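Local coordinates for protein cyclopropane mycolic acid synthase 1 (Mycobacterium tuberculosis, PDB 1KPH) that converts a double bond at the distal position of an alpha mycolic acid into a cyclopropane ring, using S-adenosyl-L-methionine as the methylene donor, at residues 11-16 with 95-100; 121-126 with 148-153. All blocks are in the same frame, centred on the assembly; numbering follows the deposited sequence.

Interaction 1 (11-16 with 95-100); sequences NVQAHY and LSKNQA. With SAH (S-adenosyl-L-homocysteine), chain F; 10A (didecyl-dimethyl-ammonium), chain G.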
loop_
_atom_site.group_PDB
_atom_site.type_symbol
_atom_site.label_atom_id
_atom_site.label_comp_id
_atom_site.label_asym_id
_atom_site.label_seq_id
_atom_site.Cartn_x
_atom_site.Cartn_y
_atom_site.Cartn_z
ATOM N N ASN A 11 12.998 7.310 6.748
ATOM C CA ASN A 11 11.691 7.116 7.377
ATOM C C ASN A 11 10.983 5.848 6.917
ATOM O O ASN A 11 10.461 5.085 7.735
ATOM C CB ASN A 11 10.770 8.310 7.107
ATOM C CG ASN A 11 11.254 9.581 7.766
ATOM O OD1 ASN A 11 11.609 9.587 8.943
ATOM N ND2 ASN A 11 11.262 10.673 7.011
ATOM N N VAL A 12 10.948 5.639 5.606
ATOM C CA VAL A 12 10.296 4.468 5.042
ATOM C C VAL A 12 11.027 3.219 5.494
ATOM O O VAL A 12 10.405 2.254 5.932
ATOM C CB VAL A 12 10.273 4.534 3.505
ATOM C CG1 VAL A 12 9.745 3.228 2.927
ATOM C CG2 VAL A 12 9.396 5.692 3.065
ATOM N N GLN A 13 12.353 3.246 5.397
ATOM C CA GLN A 13 13.165 2.110 5.808
ATOM C C GLN A 13 13.029 1.849 7.302
ATOM O O GLN A 13 13.198 0.719 7.761
ATOM C CB GLN A 13 14.636 2.353 5.454
ATOM C CG GLN A 13 14.947 2.178 3.976
ATOM C CD GLN A 13 16.389 2.518 3.638
ATOM O OE1 GLN A 13 17.303 2.231 4.412
ATOM N NE2 GLN A 13 16.599 3.118 2.472
ATOM N N ALA A 14 12.719 2.897 8.063
ATOM C CA ALA A 14 12.563 2.752 9.506
ATOM C C ALA A 14 11.533 1.674 9.830
ATOM O O ALA A 14 11.672 0.939 10.811
ATOM C CB ALA A 14 12.141 4.083 10.123
ATOM N N HIS A 15 10.507 1.570 8.992
ATOM C CA HIS A 15 9.452 0.590 9.209
ATOM C C HIS A 15 9.657 -0.753 8.505
ATOM O O HIS A 15 9.715 -1.793 9.158
ATOM C CB HIS A 15 8.103 1.168 8.774
ATOM C CG HIS A 15 6.937 0.283 9.097
ATOM N ND1 HIS A 15 6.289 0.320 10.312
ATOM C CD2 HIS A 15 6.337 -0.697 8.380
ATOM C CE1 HIS A 15 5.341 -0.599 10.332
ATOM N NE2 HIS A 15 5.350 -1.232 9.172
ATOM N N TYR A 16 9.782 -0.726 7.181
ATOM C CA TYR A 16 9.912 -1.958 6.398
ATOM C C TYR A 16 11.233 -2.718 6.435
ATOM O O TYR A 16 11.272 -3.897 6.075
ATOM C CB TYR A 16 9.518 -1.690 4.944
ATOM C CG TYR A 16 8.171 -1.014 4.817
ATOM C CD1 TYR A 16 8.071 0.375 4.768
ATOM C CD2 TYR A 16 6.991 -1.760 4.788
ATOM C CE1 TYR A 16 6.830 1.009 4.695
ATOM C CE2 TYR A 16 5.746 -1.134 4.716
ATOM C CZ TYR A 16 5.673 0.250 4.670
ATOM O OH TYR A 16 4.447 0.879 4.600
ATOM N N LEU A 95 11.625 1.768 -1.424
ATOM C CA LEU A 95 12.713 2.401 -0.690
ATOM C C LEU A 95 13.275 1.452 0.360
ATOM O O LEU A 95 14.236 1.782 1.057
ATOM C CB LEU A 95 12.214 3.677 -0.006
ATOM C CG LEU A 95 11.449 4.656 -0.900
ATOM C CD1 LEU A 95 11.106 5.913 -0.103
ATOM C CD2 LEU A 95 12.291 5.000 -2.124
ATOM N N SER A 96 12.672 0.270 0.463
ATOM C CA SER A 96 13.090 -0.730 1.437
ATOM C C SER A 96 14.207 -1.630 0.913
ATOM O O SER A 96 14.043 -2.317 -0.095
ATOM C CB SER A 96 11.886 -1.588 1.841
ATOM O OG SER A 96 12.259 -2.606 2.746
ATOM N N LYS A 97 15.344 -1.625 1.604
ATOM C CA LYS A 97 16.479 -2.449 1.201
ATOM C C LYS A 97 16.094 -3.927 1.218
ATOM O O LYS A 97 16.335 -4.653 0.253
ATOM C CB LYS A 97 17.663 -2.232 2.147
ATOM C CG LYS A 97 18.066 -0.777 2.336
ATOM C CD LYS A 97 19.324 -0.665 3.183
ATOM C CE LYS A 97 19.656 0.789 3.493
ATOM N NZ LYS A 97 19.710 1.625 2.261
ATOM N N ASN A 98 15.490 -4.364 2.319
ATOM C CA ASN A 98 15.084 -5.755 2.470
ATOM C C ASN A 98 14.061 -6.203 1.430
ATOM O O ASN A 98 14.059 -7.365 1.014
ATOM C CB ASN A 98 14.531 -5.999 3.878
ATOM C CG ASN A 98 15.572 -5.749 4.961
ATOM O OD1 ASN A 98 16.775 -5.727 4.687
ATOM N ND2 ASN A 98 15.114 -5.573 6.198
ATOM N N GLN A 99 13.191 -5.288 1.015
ATOM C CA GLN A 99 12.179 -5.616 0.021
ATOM C C GLN A 99 12.829 -5.700 -1.350
ATOM O O GLN A 99 12.518 -6.594 -2.138
ATOM C CB GLN A 99 11.071 -4.563 0.014
ATOM C CG GLN A 99 10.288 -4.491 1.320
ATOM C CD GLN A 99 9.097 -3.560 1.233
ATOM O OE1 GLN A 99 9.131 -2.565 0.515
ATOM N NE2 GLN A 99 8.042 -3.872 1.977
ATOM N N ALA A 100 13.733 -4.766 -1.630
ATOM C CA ALA A 100 14.435 -4.750 -2.905
ATOM C C ALA A 100 15.193 -6.063 -3.080
ATOM O O ALA A 100 15.180 -6.654 -4.160
ATOM C CB ALA A 100 15.402 -3.579 -2.958
HETATM N N SAH F . 2.196 -2.280 -2.362
HETATM C CA SAH F . 2.683 -3.319 -1.454
HETATM C CB SAH F . 3.465 -2.713 -0.270
HETATM C CG SAH F . 2.829 -1.544 0.517
HETATM C C SAH F . 1.522 -4.173 -0.916
HETATM O OXT SAH F . 1.791 -5.205 -0.276
HETATM C "C5'" SAH F . 4.434 0.648 1.242
HETATM C "C4'" SAH F . 5.418 0.468 0.093
HETATM O "O4'" SAH F . 5.583 1.671 -0.707
HETATM C "C3'" SAH F . 6.814 0.065 0.560
HETATM O "O3'" SAH F . 7.309 -0.998 -0.298
HETATM C "C2'" SAH F . 7.617 1.335 0.419
HETATM O "O2'" SAH F . 9.015 1.081 0.264
HETATM C "C1'" SAH F . 6.999 1.970 -0.780
HETATM N N9 SAH F . 7.232 3.416 -0.866
HETATM C C8 SAH F . 7.038 4.407 0.046
HETATM N N7 SAH F . 7.336 5.613 -0.324
HETATM C C5 SAH F . 7.777 5.411 -1.631
HETATM C C6 SAH F . 8.300 6.349 -2.743
HETATM N N6 SAH F . 8.419 7.677 -2.585
HETATM N N1 SAH F . 8.649 5.759 -3.934
HETATM C C2 SAH F . 8.521 4.412 -4.081
HETATM N N3 SAH F . 8.077 3.496 -3.186
HETATM C C4 SAH F . 7.720 4.071 -1.975
HETATM C C1 10A G . -2.443 10.548 10.303
HETATM C C2 10A G . -1.061 9.989 9.946
HETATM C C3 10A G . -1.210 8.731 9.082
HETATM C C4 10A G . 0.102 8.051 8.665
HETATM C C5 10A G . -0.274 6.823 7.822
HETATM C C6 10A G . 0.901 5.951 7.353
HETATM C C7 10A G . 0.249 4.789 6.588
HETATM C C8 10A G . 1.209 3.679 6.149
HETATM C C9 10A G . 0.375 2.574 5.466
HETATM C C10 10A G . 1.244 1.346 5.196
HETATM N N1 10A G . 0.654 0.004 4.733
HETATM C C11 10A G . 1.815 -0.968 4.680
HETATM C C12 10A G . 0.104 0.096 3.332
HETATM C C13 10A G . -0.479 -0.584 5.590
HETATM C C14 10A G . -0.328 -0.857 7.119
HETATM C C15 10A G . -1.635 -1.104 7.910
HETATM C C16 10A G . -2.693 0.022 7.986
HETATM C C17 10A G . -2.213 1.271 8.750
HETATM C C18 10A G . -3.285 2.366 8.844
HETATM C C19 10A G . -2.748 3.573 9.624
HETATM C C20 10A G . -3.855 4.632 9.750
HETATM C C21 10A G . -3.384 5.844 10.557
HETATM C C22 10A G . -4.541 6.838 10.662
#
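Q13, near the end of helix 9-16, faces S96 with CA atoms 5.2 Å apart, where the turn after strand 89-93 enters helix 97-109 of the Rossmann-like methyltransferase fold. S96 is the N-cap of that helix: its OG weakly accepts from the backbone N of Q99 and is also hydrogen-bonded to D17 OD1, and the D17 carboxylate meets the N atoms of K97 and N98 as well. Against this turn V12 and L95 meet at about a right angle, V12 CG2 lying 3.6 Å from L95 CD1. V12 CG1, anti to the backbone N (chi1 173°), reaches the ribose instead, 3.5 Å from SAH O2'. L95 N donates to that same hydroxyl, SAH O2', at 3.2 Å. Q13 runs extended past the turn, and its NE2 gives a weak, bent bond (126°) to L95 O; its OE1 lies by the methylene chain of K97, and the angle to NZ is too poor for a hydrogen bond. The Y16 ring is sandwiched between H15 CD2 over one face and SAH C3' over the other, while C11 of the didecyl-dimethyl-ammonium sits at its edge. The ring thus spans from the cofactor site to the lipid-like ligand, and Y16 OH lies 3.2 Å from 10A C11. Y16 OH is hydrogen-bonded to H141 NE2. Q99 approaches the ring obliquely, amide and ring planes 41° apart: Q99 NE2 lies 3.7 Å from Y16 CD2, and Q99 OE1, also hydrogen-bonded to T94 OG1, accepts a short hydrogen bond from SAH O3' at 2.5 Å.

Interaction 2 (121-126 with 148-153); sequences AGWEQF and DAFFSL. With SAH (S-adenosyl-L-homocysteine), chain F.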
loop_
_atom_site.group_PDB
_atom_site.type_symbol
_atom_site.label_atom_id
_atom_site.label_comp_id
_atom_site.label_asym_id
_atom_site.label_seq_id
_atom_site.Cartn_x
_atom_site.Cartn_y
_atom_site.Cartn_z
ATOM N N ALA A 121 14.632 2.539 -5.382
ATOM C CA ALA A 121 14.511 3.959 -5.681
ATOM C C ALA A 121 13.060 4.396 -5.552
ATOM O O ALA A 121 12.152 3.565 -5.543
ATOM C CB ALA A 121 15.005 4.231 -7.089
ATOM N N GLY A 122 12.845 5.703 -5.450
ATOM C CA GLY A 122 11.492 6.218 -5.338
ATOM C C GLY A 122 11.015 6.709 -6.689
ATOM O O GLY A 122 11.823 6.884 -7.604
ATOM N N TRP A 123 9.712 6.924 -6.838
ATOM C CA TRP A 123 9.194 7.416 -8.109
ATOM C C TRP A 123 9.873 8.747 -8.421
ATOM O O TRP A 123 9.906 9.183 -9.570
ATOM C CB TRP A 123 7.676 7.619 -8.050
ATOM C CG TRP A 123 7.218 8.442 -6.885
ATOM C CD1 TRP A 123 6.827 7.982 -5.660
ATOM C CD2 TRP A 123 7.116 9.870 -6.828
ATOM N NE1 TRP A 123 6.486 9.033 -4.844
ATOM C CE2 TRP A 123 6.655 10.205 -5.534
ATOM C CE3 TRP A 123 7.371 10.901 -7.743
ATOM C CZ2 TRP A 123 6.442 11.529 -5.132
ATOM C CZ3 TRP A 123 7.158 12.220 -7.342
ATOM C CH2 TRP A 123 6.696 12.520 -6.048
ATOM N N GLU A 124 10.411 9.382 -7.381
ATOM C CA GLU A 124 11.097 10.663 -7.522
ATOM C C GLU A 124 12.357 10.520 -8.370
ATOM O O GLU A 124 12.865 11.503 -8.904
ATOM C CB GLU A 124 11.496 11.221 -6.151
ATOM C CG GLU A 124 10.346 11.561 -5.203
ATOM C CD GLU A 124 9.963 10.409 -4.287
ATOM O OE1 GLU A 124 9.398 10.680 -3.207
ATOM O OE2 GLU A 124 10.216 9.237 -4.644
ATOM N N GLN A 125 12.856 9.292 -8.482
ATOM C CA GLN A 125 14.064 9.011 -9.247
ATOM C C GLN A 125 13.778 8.123 -10.455
ATOM O O GLN A 125 14.701 7.592 -11.077
ATOM C CB GLN A 125 15.091 8.322 -8.350
ATOM C CG GLN A 125 15.396 9.075 -7.069
ATOM C CD GLN A 125 16.193 8.245 -6.085
ATOM O OE1 GLN A 125 15.776 7.151 -5.701
ATOM N NE2 GLN A 125 17.345 8.760 -5.667
ATOM N N PHE A 126 12.498 7.959 -10.780
ATOM C CA PHE A 126 12.099 7.131 -11.915
ATOM C C PHE A 126 11.386 7.967 -12.968
ATOM O O PHE A 126 10.340 8.555 -12.701
ATOM C CB PHE A 126 11.165 6.003 -11.458
ATOM C CG PHE A 126 10.755 5.074 -12.565
ATOM C CD1 PHE A 126 11.575 4.015 -12.944
ATOM C CD2 PHE A 126 9.562 5.274 -13.251
ATOM C CE1 PHE A 126 11.210 3.166 -13.992
ATOM C CE2 PHE A 126 9.191 4.431 -14.300
ATOM C CZ PHE A 126 10.017 3.377 -14.670
ATOM N N ASP A 148 1.175 16.403 -5.732
ATOM C CA ASP A 148 1.107 17.015 -7.051
ATOM C C ASP A 148 2.222 16.518 -7.968
ATOM O O ASP A 148 1.993 16.246 -9.147
ATOM C CB ASP A 148 1.170 18.540 -6.919
ATOM C CG ASP A 148 0.990 19.243 -8.246
ATOM O OD1 ASP A 148 2.007 19.577 -8.894
ATOM O OD2 ASP A 148 -0.173 19.447 -8.644
ATOM N N ALA A 149 3.428 16.396 -7.424
ATOM C CA ALA A 149 4.566 15.930 -8.208
ATOM C C ALA A 149 4.339 14.493 -8.662
ATOM O O ALA A 149 4.652 14.132 -9.798
ATOM C CB ALA A 149 5.844 16.022 -7.388
ATOM N N PHE A 150 3.791 13.674 -7.770
ATOM C CA PHE A 150 3.530 12.284 -8.106
ATOM C C PHE A 150 2.574 12.150 -9.289
ATOM O O PHE A 150 2.879 11.462 -10.265
ATOM C CB PHE A 150 2.958 11.531 -6.904
ATOM C CG PHE A 150 2.639 10.095 -7.200
ATOM C CD1 PHE A 150 3.652 9.206 -7.553
ATOM C CD2 PHE A 150 1.323 9.643 -7.182
ATOM C CE1 PHE A 150 3.358 7.887 -7.889
ATOM C CE2 PHE A 150 1.018 8.323 -7.517
ATOM C CZ PHE A 150 2.037 7.445 -7.871
ATOM N N PHE A 151 1.418 12.803 -9.213
ATOM C CA PHE A 151 0.451 12.719 -10.305
ATOM C C PHE A 151 0.984 13.325 -11.600
ATOM O O PHE A 151 0.597 12.912 -12.696
ATOM C CB PHE A 151 -0.865 13.394 -9.917
ATOM C CG PHE A 151 -1.692 12.592 -8.951
ATOM C CD1 PHE A 151 -1.477 12.685 -7.581
ATOM C CD2 PHE A 151 -2.676 11.723 -9.419
ATOM C CE1 PHE A 151 -2.231 11.922 -6.688
ATOM C CE2 PHE A 151 -3.434 10.957 -8.536
ATOM C CZ PHE A 151 -3.211 11.057 -7.168
ATOM N N SER A 152 1.870 14.307 -11.471
ATOM C CA SER A 152 2.464 14.941 -12.638
ATOM C C SER A 152 3.300 13.886 -13.357
ATOM O O SER A 152 3.176 13.696 -14.568
ATOM C CB SER A 152 3.352 16.117 -12.215
ATOM O OG SER A 152 3.975 16.722 -13.339
ATOM N N LEU A 153 4.145 13.197 -12.595
ATOM C CA LEU A 153 5.004 12.150 -13.141
ATOM C C LEU A 153 4.163 11.016 -13.708
ATOM O O LEU A 153 4.411 10.538 -14.816
ATOM C CB LEU A 153 5.933 11.597 -12.055
ATOM C CG LEU A 153 6.822 10.409 -12.446
ATOM C CD1 LEU A 153 7.747 10.803 -13.588
ATOM C CD2 LEU A 153 7.629 9.951 -11.241
HETATM N N SAH F . 2.196 -2.280 -2.362
HETATM C CA SAH F . 2.683 -3.319 -1.454
HETATM C CB SAH F . 3.465 -2.713 -0.270
HETATM C CG SAH F . 2.829 -1.544 0.517
HETATM C C SAH F . 1.522 -4.173 -0.916
HETATM O OXT SAH F . 1.791 -5.205 -0.276
HETATM C "C5'" SAH F . 4.434 0.648 1.242
HETATM C "C4'" SAH F . 5.418 0.468 0.093
HETATM O "O4'" SAH F . 5.583 1.671 -0.707
HETATM C "C3'" SAH F . 6.814 0.065 0.560
HETATM O "O3'" SAH F . 7.309 -0.998 -0.298
HETATM C "C2'" SAH F . 7.617 1.335 0.419
HETATM O "O2'" SAH F . 9.015 1.081 0.264
HETATM C "C1'" SAH F . 6.999 1.970 -0.780
HETATM N N9 SAH F . 7.232 3.416 -0.866
HETATM C C8 SAH F . 7.038 4.407 0.046
HETATM N N7 SAH F . 7.336 5.613 -0.324
HETATM C C5 SAH F . 7.777 5.411 -1.631
HETATM C C6 SAH F . 8.300 6.349 -2.743
HETATM N N6 SAH F . 8.419 7.677 -2.585
HETATM N N1 SAH F . 8.649 5.759 -3.934
HETATM C C2 SAH F . 8.521 4.412 -4.081
HETATM N N3 SAH F . 8.077 3.496 -3.186
HETATM C C4 SAH F . 7.720 4.071 -1.975
#
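In this Rossmann-like methyltransferase the loop after strand 116-119 forms part of the adenine site, and helix 147-157 backs that loop through the indole of W123. The nearest backbones are those of W123 and F150, their CA atoms 7.5 Å apart, and no hydrogen bond links the two segments, so the join is made by apolar and aromatic contacts. W123 CG stands between the backbone N and the carbonyl carbon (chi1 51°), which lays the indole against the helix. F150 then turns its edge to the indole face in a T-shaped (edge-to-face) pair: the centroids of the five-membered ring and the phenyl ring are 4.8 Å apart and the planes meet at 67°. F150 CD1 is the leading atom, 3.6 Å from W123 CD2. Farther along the same face, F150 CB makes a CH-pi contact 4.0 Å from the centroid of the six-membered ring, nearly on its normal. The edge of the indole is used too, with A149 CB 3.8 Å from W123 CH2 and L153 CD2 near W123 CE3, close to W123 O and F126 O as well. F142 meets both aromatic rings, and V71 of strand 67-71 touches both side chains, which ties the pair to the central sheet. On the indole face opposite F150 lies the carboxylate of E124, its CD over the ring centre. Bent at chi2 (92°), E124 brings this group to the adenine amino group; OE2 accepts from SAH N6 at 3.1 Å and OE1 more weakly, while OE1 is also salt-bridged to R146, which probably steadies the carboxylate. The backbone adds a weak bond, W123 N to SAH N1 at 3.3 Å.

In the fold
Interactions 1 and 2 hold neighbouring parts of one bound SAH, the ribose and the adenine: residues 11-16 and 95-100 meet the ribose hydroxyls, whereas the loop 121-126 reads the adenine N1 and N6. Their centres are 18 Å apart, yet they touch directly, L95 CD2 lying 3.4 Å from G122 N. Between them, L95 CG also packs on the adenine, 3.8 Å from SAH C5, carrying interaction 1 beyond the sugar. Segments 95-100 and 121-126 follow parallel strands, 89-93 and 116-119, that neighbour each other in the sheet. Y16 of interaction 1 touches 10A, whereas the nearest atoms of the W123 side chain and 10A are about 13 Å apart.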